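Local atomic coordinates of agmatine N-acetyltransferase (Drosophila melanogaster, PDB entry 7CIW), a protein that probably transfers acyl groups from coenzyme A thioesters to the amino group of amines such as agmatine, as a GNAT-fold N-acetyltransferase. Residues F52-V64 / I71-H83. The protein carries 1 engineered substitution. Residues are numbered along the deposited sequence; the frame is centred on the assembly and turned at random.
Sequences FLLSNVPFGTCFV and IVAAVVAGPKDSH
F63 and V75 form a hydrogen-bonded antiparallel pair in the hairpin of strands 62-67 and 70-80: V75 N donates to F63 O at 2.9 Å, and F63 N returns a bond to V75 O. Their side chains run side by side, V75 CG1 meeting F63 CB and the edge of the ring; T149 and V150 of helix 142-156 cover this face. The next pair, V64 with A74, is non-hydrogen-bonded, and V64 CG1 touches A74 CB and I71 CG2 on the face lined by helix 19-30.

Before the strand, the chain from helix 47-54 packs across V76, A77 and G78. L53 CD2 meets V76 CG1 at 4.1 Å, and N56 reaches the three residues with every atom of its side chain. N56 CB lies 3.3 Å from A77 O and also meets V76 CG1; CG stays near the same two atoms; OD1 contacts G78 CA at 3.4 Å; ND2 touches V76 CG1. With CG beside the backbone N (chi1 -65°), the amide is also carried back to L53 O, to which ND2 donates at 3.1 Å. This oxygen lies near the N56 amide plane, but ND2 stands above the L53 carbonyl plane, on the same face as N56 N, a second donor. Replacing N56 with an alanine removes the ND2 bond and is likely to leave L53 O with one donor fewer and a gap beside V76 CG1 and G78.

T61 OG1 donates to A77 O at 2.6 Å from above the carbonyl plane, 50° out of it, whereas A77 N returns only a weak bond to T61 O. Further along, P79 CD lies over one face of the F59 ring, 3.6 Å from its centroid and 19° off the normal, a CH-pi contact.

Past F63-V75, then, the regular backbone ladder gives way, and the T61 hydroxyl and N56 packing join the GNAT sheet to the chain leaving helix 47-54, whose L53 approaches the bound acetylagmatine.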
loop_
_atom_site.group_PDB
_atom_site.type_symbol
_atom_site.label_atom_id
_atom_site.label_comp_id
_atom_site.label_asym_id
_atom_site.label_seq_id
_atom_site.Cartn_x
_atom_site.Cartn_y
_atom_site.Cartn_z
ATOM N N PHE A 52 -6.485 4.625 8.980
ATOM C CA PHE A 52 -6.943 3.800 7.869
ATOM C C PHE A 52 -6.049 2.583 7.685
ATOM O O PHE A 52 -6.540 1.465 7.487
ATOM C CB PHE A 52 -6.994 4.585 6.569
ATOM C CG PHE A 52 -7.160 3.689 5.379
ATOM C CD1 PHE A 52 -8.321 2.941 5.235
ATOM C CD2 PHE A 52 -6.137 3.509 4.470
ATOM C CE1 PHE A 52 -8.487 2.077 4.169
ATOM C CE2 PHE A 52 -6.298 2.637 3.394
ATOM C CZ PHE A 52 -7.481 1.922 3.254
ATOM N N LEU A 53 -4.730 2.782 7.710
ATOM C CA LEU A 53 -3.842 1.629 7.597
ATOM C C LEU A 53 -4.163 0.607 8.673
ATOM O O LEU A 53 -4.319 -0.588 8.389
ATOM C CB LEU A 53 -2.376 2.070 7.678
ATOM C CG LEU A 53 -1.835 2.745 6.415
ATOM C CD1 LEU A 53 -0.314 2.811 6.451
ATOM C CD2 LEU A 53 -2.315 2.014 5.162
ATOM N N LEU A 54 -4.315 1.067 9.919
ATOM C CA LEU A 54 -4.555 0.135 11.008
ATOM C C LEU A 54 -5.939 -0.493 10.932
ATOM O O LEU A 54 -6.148 -1.569 11.501
ATOM C CB LEU A 54 -4.354 0.846 12.347
ATOM C CG LEU A 54 -2.905 1.260 12.621
ATOM C CD1 LEU A 54 -2.810 1.923 14.008
ATOM C CD2 LEU A 54 -1.931 0.068 12.499
ATOM N N SER A 55 -6.881 0.139 10.225
ATOM C CA SER A 55 -8.205 -0.451 10.063
ATOM C C SER A 55 -8.172 -1.752 9.271
ATOM O O SER A 55 -9.180 -2.463 9.230
ATOM C CB SER A 55 -9.152 0.546 9.389
ATOM O OG SER A 55 -8.909 0.658 7.998
ATOM N N ASN A 56 -7.046 -2.083 8.645
ATOM C CA ASN A 56 -6.930 -3.334 7.918
ATOM C C ASN A 56 -6.463 -4.486 8.786
ATOM O O ASN A 56 -6.574 -5.640 8.360
ATOM C CB ASN A 56 -5.968 -3.163 6.735
ATOM C CG ASN A 56 -6.492 -2.204 5.728
ATOM O OD1 ASN A 56 -7.404 -2.526 4.962
ATOM N ND2 ASN A 56 -5.946 -0.994 5.728
ATOM N N VAL A 57 -5.946 -4.201 9.984
ATOM C CA VAL A 57 -5.443 -5.273 10.847
ATOM C C VAL A 57 -6.511 -6.309 11.169
ATOM O O VAL A 57 -6.198 -7.509 11.146
ATOM C CB VAL A 57 -4.776 -4.676 12.094
ATOM C CG1 VAL A 57 -4.406 -5.778 13.088
ATOM C CG2 VAL A 57 -3.535 -3.881 11.673
ATOM N N PRO A 58 -7.778 -5.955 11.431
ATOM C CA PRO A 58 -8.756 -7.005 11.783
ATOM C C PRO A 58 -9.021 -8.005 10.672
ATOM O O PRO A 58 -9.565 -9.080 10.948
ATOM C CB PRO A 58 -10.023 -6.207 12.122
ATOM C CG PRO A 58 -9.504 -4.874 12.560
ATOM C CD PRO A 58 -8.359 -4.610 11.618
ATOM N N PHE A 59 -8.673 -7.681 9.426
ATOM C CA PHE A 59 -8.872 -8.603 8.318
ATOM C C PHE A 59 -7.879 -9.752 8.314
ATOM O O PHE A 59 -8.054 -10.681 7.523
ATOM C CB PHE A 59 -8.767 -7.868 6.982
ATOM C CG PHE A 59 -9.798 -6.809 6.785
ATOM C CD1 PHE A 59 -11.143 -7.088 6.968
ATOM C CD2 PHE A 59 -9.421 -5.525 6.424
ATOM C CE1 PHE A 59 -12.096 -6.111 6.780
ATOM C CE2 PHE A 59 -10.373 -4.535 6.245
ATOM C CZ PHE A 59 -11.714 -4.833 6.420
ATOM N N GLY A 60 -6.842 -9.712 9.147
ATOM C CA GLY A 60 -5.843 -10.765 9.090
ATOM C C GLY A 60 -4.990 -10.718 7.849
ATOM O O GLY A 60 -4.402 -11.728 7.462
ATOM N N THR A 61 -4.916 -9.556 7.210
ATOM C CA THR A 61 -4.238 -9.401 5.931
ATOM C C THR A 61 -3.030 -8.481 6.057
ATOM O O THR A 61 -2.538 -7.961 5.048
ATOM C CB THR A 61 -5.218 -8.863 4.891
ATOM O OG1 THR A 61 -5.964 -7.788 5.471
ATOM C CG2 THR A 61 -6.176 -9.961 4.469
ATOM N N CYS A 62 -2.551 -8.269 7.274
ATOM C CA CYS A 62 -1.405 -7.417 7.552
ATOM C C CYS A 62 -0.313 -8.283 8.163
ATOM O O CYS A 62 -0.592 -9.071 9.073
ATOM C CB CYS A 62 -1.802 -6.301 8.509
ATOM S SG CYS A 62 -2.961 -5.144 7.775
ATOM N N PHE A 63 0.912 -8.176 7.637
ATOM C CA PHE A 63 2.000 -9.055 8.047
ATOM C C PHE A 63 3.266 -8.257 8.315
ATOM O O PHE A 63 3.495 -7.210 7.712
ATOM C CB PHE A 63 2.279 -10.133 6.985
ATOM C CG PHE A 63 1.089 -10.995 6.693
ATOM C CD1 PHE A 63 0.860 -12.147 7.419
ATOM C CD2 PHE A 63 0.193 -10.638 5.704
ATOM C CE1 PHE A 63 -0.250 -12.941 7.158
ATOM C CE2 PHE A 63 -0.912 -11.424 5.435
ATOM C CZ PHE A 63 -1.136 -12.573 6.171
ATOM N N VAL A 64 4.088 -8.768 9.236
ATOM C CA VAL A 64 5.381 -8.164 9.531
ATOM C C VAL A 64 6.473 -9.219 9.483
ATOM O O VAL A 64 6.241 -10.403 9.744
ATOM C CB VAL A 64 5.388 -7.455 10.901
ATOM C CG1 VAL A 64 4.492 -6.224 10.859
ATOM C CG2 VAL A 64 4.967 -8.407 12.023
ATOM N N ILE A 71 10.283 -5.333 14.364
ATOM C CA ILE A 71 9.730 -5.342 13.011
ATOM C C ILE A 71 10.732 -4.697 12.063
ATOM O O ILE A 71 11.190 -3.572 12.297
ATOM C CB ILE A 71 8.376 -4.617 12.964
ATOM C CG1 ILE A 71 7.352 -5.355 13.822
ATOM C CG2 ILE A 71 7.896 -4.477 11.510
ATOM C CD1 ILE A 71 6.101 -4.534 14.113
ATOM N N VAL A 72 11.082 -5.416 10.997
ATOM C CA VAL A 72 12.002 -4.912 9.985
ATOM C C VAL A 72 11.339 -4.760 8.625
ATOM O O VAL A 72 11.967 -4.222 7.700
ATOM C CB VAL A 72 13.264 -5.801 9.877
ATOM C CG1 VAL A 72 14.074 -5.693 11.160
ATOM C CG2 VAL A 72 12.895 -7.257 9.618
ATOM N N ALA A 73 10.094 -5.198 8.474
ATOM C CA ALA A 73 9.357 -5.009 7.233
ATOM C C ALA A 73 7.880 -5.222 7.536
ATOM O O ALA A 73 7.528 -5.922 8.486
ATOM C CB ALA A 73 9.836 -5.967 6.134
ATOM N N ALA A 74 7.019 -4.621 6.724
ATOM C CA ALA A 74 5.590 -4.750 6.972
ATOM C C ALA A 74 4.811 -4.580 5.680
ATOM O O ALA A 74 5.222 -3.838 4.785
ATOM C CB ALA A 74 5.096 -3.713 7.994
ATOM N N VAL A 75 3.661 -5.250 5.609
ATOM C CA VAL A 75 2.713 -5.066 4.516
ATOM C C VAL A 75 1.313 -4.937 5.101
ATOM O O VAL A 75 0.955 -5.631 6.059
ATOM C CB VAL A 75 2.819 -6.219 3.485
ATOM C CG1 VAL A 75 2.443 -7.580 4.115
ATOM C CG2 VAL A 75 2.000 -5.914 2.210
ATOM N N VAL A 76 0.544 -3.995 4.572
ATOM C CA VAL A 76 -0.825 -3.755 5.006
ATOM C C VAL A 76 -1.706 -3.946 3.787
ATOM O O VAL A 76 -1.476 -3.310 2.752
ATOM C CB VAL A 76 -0.995 -2.346 5.598
ATOM C CG1 VAL A 76 -2.469 -2.048 5.859
ATOM C CG2 VAL A 76 -0.182 -2.199 6.872
ATOM N N ALA A 77 -2.692 -4.830 3.891
ATOM C CA ALA A 77 -3.579 -5.105 2.769
ATOM C C ALA A 77 -5.003 -5.221 3.289
ATOM O O ALA A 77 -5.235 -5.496 4.468
ATOM C CB ALA A 77 -3.168 -6.381 2.026
ATOM N N GLY A 78 -5.966 -4.987 2.402
ATOM C CA GLY A 78 -7.355 -5.168 2.751
ATOM C C GLY A 78 -8.244 -5.350 1.540
ATOM O O GLY A 78 -7.845 -5.085 0.403
ATOM N N PRO A 79 -9.479 -5.789 1.769
ATOM C CA PRO A 79 -10.386 -6.101 0.662
ATOM C C PRO A 79 -11.015 -4.869 0.037
ATOM O O PRO A 79 -11.181 -3.825 0.674
ATOM C CB PRO A 79 -11.462 -6.956 1.340
ATOM C CG PRO A 79 -11.560 -6.319 2.707
ATOM C CD PRO A 79 -10.133 -5.966 3.081
ATOM N N LYS A 80 -11.395 -5.017 -1.234
ATOM C CA LYS A 80 -12.235 -4.019 -1.883
ATOM C C LYS A 80 -13.142 -4.712 -2.888
ATOM O O LYS A 80 -12.858 -5.817 -3.359
ATOM C CB LYS A 80 -11.400 -2.918 -2.558
ATOM C CG LYS A 80 -10.601 -3.357 -3.762
ATOM C CD LYS A 80 -9.725 -2.191 -4.265
ATOM C CE LYS A 80 -9.026 -2.556 -5.568
ATOM N NZ LYS A 80 -8.112 -1.458 -6.019
ATOM N N ASP A 81 -14.260 -4.051 -3.192
ATOM C CA ASP A 81 -15.212 -4.569 -4.164
ATOM C C ASP A 81 -15.516 -3.508 -5.215
ATOM O O ASP A 81 -14.833 -2.476 -5.286
ATOM C CB ASP A 81 -16.490 -5.051 -3.456
ATOM C CG ASP A 81 -17.260 -3.915 -2.770
ATOM O OD1 ASP A 81 -16.888 -2.735 -2.935
ATOM O OD2 ASP A 81 -18.250 -4.214 -2.060
ATOM N N SER A 82 -16.545 -3.743 -6.031
ATOM C CA SER A 82 -16.842 -2.832 -7.133
ATOM C C SER A 82 -17.376 -1.482 -6.669
ATOM O O SER A 82 -17.494 -0.569 -7.495
ATOM C CB SER A 82 -17.841 -3.478 -8.086
ATOM O OG SER A 82 -19.082 -3.676 -7.442
ATOM N N HIS A 83 -17.705 -1.337 -5.389
ATOM C CA HIS A 83 -18.115 -0.059 -4.827
ATOM C C HIS A 83 -16.933 0.805 -4.406
ATOM O O HIS A 83 -17.122 1.983 -4.095
ATOM C CB HIS A 83 -19.048 -0.300 -3.628
ATOM C CG HIS A 83 -19.742 0.932 -3.137
ATOM N ND1 HIS A 83 -19.458 1.508 -1.918
ATOM C CD2 HIS A 83 -20.709 1.694 -3.700
ATOM C CE1 HIS A 83 -20.218 2.576 -1.754
ATOM N NE2 HIS A 83 -20.986 2.712 -2.820
#